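Local coordinates for DUF3201 domain-containing protein (Pyrococcus furiosus, PDB 1YB3) that is of unknown function, a conserved single-chain protein of a hyperthermophilic archaeon built from an antiparallel sheet with helices packed against it, at residues A[30-33]-A[34-38]; A[92-95]-A[96-100]. One frame throughout, in Å; residues are numbered along the deposited sequence.

Interaction 1: A[30-33]-A[34-38]; sequences EELK and EELKG
Leu32 and Leu36 share one side-chain shape: in each, CG stands anti to the carbonyl carbon (chi1 -62° and -61°), which brings the Leu36 CD1 methyl against the root of the Leu32 side chain, 4.0 Å from Leu32 CB, one turn apart at the C-terminal end of helix 11-35. Leucine suits both places, since Leu32 rests on Ile162 and Phe68, and Leu36 on Ile166 and Val70. Glu35 takes the same first torsion (chi1 -66°), and its extended chain runs back over the carbonyl of Glu31, with Glu35 CD 3.3 Å from Glu31 O. Each carboxylate oxygen has its own carbon neighbour: Glu35 OE2 is 3.8 Å from Glu31 CB, and Glu35 OE1 is 4.0 Å from CD2 of Leu32, whose side chain it crosses at a slant. The backbone beneath is helical, with Glu35 N bonded to Glu31 O at 2.9 Å and Leu36 N to Leu32 O at 2.8 Å. Leu36 then leaves the helix as the centre of an inverse gamma turn, and Lys37 folds back, its NZ donating to Glu34 O at 2.7 Å. Glu31 OE1 and Glu35 OE2 are 5.2 Å apart, not in contact, so some mutual repulsion is likely; Lys159, in long and weak ion pairs with both, would partly offset it.

Interaction 2: A[92-95]-A[96-100]; sequences EELS and KEFIE
Two hydrogen bonds join Ser95 to the first turn of helix 96-105. Ser95 is the N-cap: its OG accepts a weak bond from Phe98 N at 3.4 Å, while its carbonyl O takes the N-H of Ile99 at 3.2 Å, in the carbonyl plane and nearly straight (173°). Serine suits the place because its short side chain can turn its oxygen back to the helix start; with chi1 at 62°, OG sits between the backbone N and the carbonyl carbon, facing the amide of Phe98. Ser95 N, by contrast, is buried here without a hydrogen-bond partner. The apolar contacts lie beside this cap. Leu94 CD2 approaches the Phe98 ring obliquely, 3.7 Å from Phe98 CD2 and 3.8 Å from Phe98 CE2. Phe98 CG is anti to its backbone N (chi1 177°), an orientation that carries the ring back beside the leucine. Ile99 adds CG1, 3.3 Å from Ser95 O, packing aliphatic carbon against the carbonyl that its own N-H grips. Leu94 and Ile99 both touch Trp134 of helix 130-138 and Phe147 of strand 144-150, and Phe98 meets Phe147 and Tyr172 edge-to-face, so the helix start is seated between that helix, the sheet and the C-terminal tail.

How the interactions relate
Interaction 1 comes first along the chain, where helix 11-35 ends before strand 40-47; interaction 2 follows strand 82-90, where helix 96-105 begins. One therefore closes a helix and the other opens one, each in a junction between helix and strand. Their centres lie about 27 Å apart, and their nearest atoms about 15 Å, without touching. The seven-stranded antiparallel sheet is common to both: residues 30-38 pack on strand 65-71, and residues 92-100 on strand 144-150. The C-terminal part of the chain relates them too, with helix 155-171 against interaction 1 and the tail after it against interaction 2. In both places apolar side chains at or beside a helix end pack onto the sheet, at well-separated points of one fold.

Interaction 1: A[30-33]-A[34-38]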
loop_
_atom_site.group_PDB
_atom_site.type_symbol
_atom_site.label_atom_id
_atom_site.label_comp_id
_atom_site.label_asym_id
_atom_site.label_seq_id
_atom_site.Cartn_x
_atom_site.Cartn_y
_atom_site.Cartn_z
ATOM N N GLU A 30 8.881 -4.415 14.016
ATOM C CA GLU A 30 9.651 -5.490 14.662
ATOM C C GLU A 30 9.056 -6.866 14.343
ATOM O O GLU A 30 9.799 -7.852 14.112
ATOM C CB GLU A 30 9.765 -5.241 16.168
ATOM C CG GLU A 30 10.558 -3.961 16.530
ATOM C CD GLU A 30 11.934 -3.885 15.862
ATOM O OE1 GLU A 30 12.666 -4.904 15.863
ATOM O OE2 GLU A 30 12.292 -2.806 15.347
ATOM N N GLU A 31 7.732 -6.927 14.272
ATOM C CA GLU A 31 7.033 -8.178 13.968
ATOM C C GLU A 31 7.347 -8.655 12.551
ATOM O O GLU A 31 7.699 -9.827 12.346
ATOM C CB GLU A 31 5.521 -8.043 14.171
ATOM C CG GLU A 31 5.128 -7.950 15.654
ATOM C CD GLU A 31 3.713 -7.467 15.884
ATOM O OE1 GLU A 31 3.038 -7.045 14.917
ATOM O OE2 GLU A 31 3.275 -7.500 17.057
ATOM N N LEU A 32 7.248 -7.756 11.574
ATOM C CA LEU A 32 7.524 -8.171 10.184
ATOM C C LEU A 32 9.018 -8.416 9.931
ATOM O O LEU A 32 9.380 -9.222 9.055
ATOM C CB LEU A 32 6.927 -7.183 9.161
ATOM C CG LEU A 32 5.397 -7.007 9.150
ATOM C CD1 LEU A 32 5.008 -6.099 8.018
ATOM C CD2 LEU A 32 4.628 -8.357 8.996
ATOM N N LYS A 33 9.879 -7.752 10.701
ATOM C CA LYS A 33 11.315 -7.990 10.639
ATOM C C LYS A 33 11.552 -9.460 10.994
ATOM O O LYS A 33 12.286 -10.172 10.297
ATOM C CB LYS A 33 12.064 -7.076 11.613
ATOM C CG LYS A 33 13.527 -7.437 11.853
ATOM C CD LYS A 33 14.418 -7.116 10.674
ATOM C CE LYS A 33 15.890 -7.152 11.102
ATOM N NZ LYS A 33 16.813 -7.278 9.963
ATOM N N GLU A 34 10.892 -9.915 12.059
ATOM C CA GLU A 34 11.002 -11.316 12.488
ATOM C C GLU A 34 10.335 -12.287 11.511
ATOM O O GLU A 34 10.893 -13.340 11.195
ATOM C CB GLU A 34 10.428 -11.485 13.901
ATOM C CG GLU A 34 11.261 -10.788 14.982
ATOM C CD GLU A 34 10.513 -10.597 16.302
ATOM O OE1 GLU A 34 9.392 -11.144 16.445
ATOM O OE2 GLU A 34 11.050 -9.894 17.201
ATOM N N GLU A 35 9.157 -11.923 11.011
ATOM C CA GLU A 35 8.319 -12.851 10.269
ATOM C C GLU A 35 8.638 -12.963 8.766
ATOM O O GLU A 35 8.597 -14.062 8.196
ATOM C CB GLU A 35 6.852 -12.490 10.490
ATOM C CG GLU A 35 6.427 -12.702 11.941
ATOM C CD GLU A 35 5.194 -11.900 12.341
ATOM O OE1 GLU A 35 4.432 -11.456 11.453
ATOM O OE2 GLU A 35 4.992 -11.717 13.560
ATOM N N LEU A 36 8.935 -11.831 8.133
ATOM C CA LEU A 36 9.215 -11.773 6.686
ATOM C C LEU A 36 10.673 -12.113 6.393
ATOM O O LEU A 36 11.427 -11.337 5.779
ATOM C CB LEU A 36 8.832 -10.394 6.099
ATOM C CG LEU A 36 7.360 -9.975 6.204
ATOM C CD1 LEU A 36 7.165 -8.681 5.433
ATOM C CD2 LEU A 36 6.428 -11.016 5.666
ATOM N N LYS A 37 11.081 -13.298 6.837
ATOM C CA LYS A 37 12.452 -13.715 6.617
ATOM C C LYS A 37 12.661 -13.883 5.111
ATOM O O LYS A 37 11.780 -14.388 4.418
ATOM C CB LYS A 37 12.732 -15.019 7.370
ATOM C CG LYS A 37 12.911 -14.841 8.892
ATOM C CD LYS A 37 13.421 -16.144 9.517
ATOM C CE LYS A 37 13.626 -15.985 11.023
ATOM N NZ LYS A 37 12.338 -15.621 11.679
ATOM N N GLY A 38 13.816 -13.423 4.615
ATOM C CA GLY A 38 14.105 -13.412 3.182
ATOM C C GLY A 38 13.822 -12.066 2.564
ATOM O O GLY A 38 14.189 -11.809 1.421
#

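Interaction 2: A[92-95]-A[96-100]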
loop_
_atom_site.group_PDB
_atom_site.type_symbol
_atom_site.label_atom_id
_atom_site.label_comp_id
_atom_site.label_asym_id
_atom_site.label_seq_id
_atom_site.Cartn_x
_atom_site.Cartn_y
_atom_site.Cartn_z
ATOM N N GLU A 92 7.022 -3.583 -17.157
ATOM C CA GLU A 92 7.366 -4.681 -18.081
ATOM C C GLU A 92 7.301 -6.067 -17.430
ATOM O O GLU A 92 7.241 -7.075 -18.127
ATOM C CB GLU A 92 8.731 -4.453 -18.753
ATOM C CG GLU A 92 9.944 -4.560 -17.832
ATOM C CD GLU A 92 10.358 -3.230 -17.210
ATOM O OE1 GLU A 92 9.612 -2.223 -17.330
ATOM O OE2 GLU A 92 11.449 -3.197 -16.594
ATOM N N GLU A 93 7.307 -6.104 -16.097
ATOM C CA GLU A 93 7.174 -7.356 -15.345
ATOM C C GLU A 93 5.719 -7.764 -15.139
ATOM O O GLU A 93 5.426 -8.908 -14.789
ATOM C CB GLU A 93 7.865 -7.238 -13.982
ATOM C CG GLU A 93 9.377 -7.290 -14.052
ATOM C CD GLU A 93 10.041 -7.190 -12.680
ATOM O OE1 GLU A 93 9.353 -7.400 -11.649
ATOM O OE2 GLU A 93 11.266 -6.900 -12.639
ATOM N N LEU A 94 4.804 -6.820 -15.333
ATOM C CA LEU A 94 3.399 -7.078 -15.077
ATOM C C LEU A 94 2.677 -7.693 -16.274
ATOM O O LEU A 94 3.251 -7.850 -17.358
ATOM C CB LEU A 94 2.702 -5.796 -14.616
ATOM C CG LEU A 94 3.336 -5.179 -13.366
ATOM C CD1 LEU A 94 2.719 -3.829 -13.112
ATOM C CD2 LEU A 94 3.210 -6.099 -12.141
ATOM N N SER A 95 1.419 -8.055 -16.056
ATOM C CA SER A 95 0.611 -8.681 -17.084
ATOM C C SER A 95 -0.837 -8.413 -16.744
ATOM O O SER A 95 -1.160 -8.122 -15.584
ATOM C CB SER A 95 0.882 -10.191 -17.122
ATOM O OG SER A 95 0.535 -10.801 -15.891
ATOM N N LYS A 96 -1.707 -8.516 -17.750
ATOM C CA LYS A 96 -3.136 -8.338 -17.561
ATOM C C LYS A 96 -3.671 -9.277 -16.474
ATOM O O LYS A 96 -4.477 -8.859 -15.637
ATOM C CB LYS A 96 -3.881 -8.548 -18.891
ATOM C CG LYS A 96 -5.401 -8.418 -18.815
ATOM C CD LYS A 96 -6.018 -8.734 -20.185
ATOM C CE LYS A 96 -7.307 -9.531 -20.050
ATOM N NZ LYS A 96 -7.820 -10.049 -21.366
ATOM N N GLU A 97 -3.204 -10.528 -16.474
ATOM C CA GLU A 97 -3.695 -11.520 -15.503
ATOM C C GLU A 97 -3.334 -11.173 -14.057
ATOM O O GLU A 97 -4.154 -11.346 -13.156
ATOM C CB GLU A 97 -3.255 -12.950 -15.833
ATOM C CG GLU A 97 -4.171 -13.993 -15.172
ATOM C CD GLU A 97 -3.704 -15.422 -15.347
ATOM O OE1 GLU A 97 -2.914 -15.696 -16.277
ATOM O OE2 GLU A 97 -4.142 -16.279 -14.549
ATOM N N PHE A 98 -2.112 -10.679 -13.837
ATOM C CA PHE A 98 -1.739 -10.233 -12.483
ATOM C C PHE A 98 -2.679 -9.116 -12.013
ATOM O O PHE A 98 -3.207 -9.167 -10.910
ATOM C CB PHE A 98 -0.293 -9.770 -12.416
ATOM C CG PHE A 98 0.103 -9.235 -11.056
ATOM C CD1 PHE A 98 0.276 -10.103 -9.967
ATOM C CD2 PHE A 98 0.271 -7.866 -10.858
ATOM C CE1 PHE A 98 0.637 -9.621 -8.710
ATOM C CE2 PHE A 98 0.633 -7.361 -9.601
ATOM C CZ PHE A 98 0.817 -8.242 -8.518
ATOM N N ILE A 99 -2.902 -8.129 -12.875
ATOM C CA ILE A 99 -3.818 -7.027 -12.580
ATOM C C ILE A 99 -5.223 -7.534 -12.207
ATOM O O ILE A 99 -5.792 -7.113 -11.192
ATOM C CB ILE A 99 -3.911 -6.030 -13.778
ATOM C CG1 ILE A 99 -2.521 -5.506 -14.183
ATOM C CG2 ILE A 99 -4.925 -4.925 -13.497
ATOM C CD1 ILE A 99 -1.675 -4.917 -13.079
ATOM N N GLU A 100 -5.772 -8.444 -13.024
ATOM C CA GLU A 100 -7.090 -9.050 -12.745
ATOM C C GLU A 100 -7.128 -9.768 -11.380
ATOM O O GLU A 100 -8.087 -9.618 -10.602
ATOM C CB GLU A 100 -7.506 -10.024 -13.863
ATOM C CG GLU A 100 -7.767 -9.347 -15.205
ATOM C CD GLU A 100 -7.980 -10.331 -16.343
ATOM O OE1 GLU A 100 -7.500 -11.488 -16.259
ATOM O OE2 GLU A 100 -8.620 -9.931 -17.338
#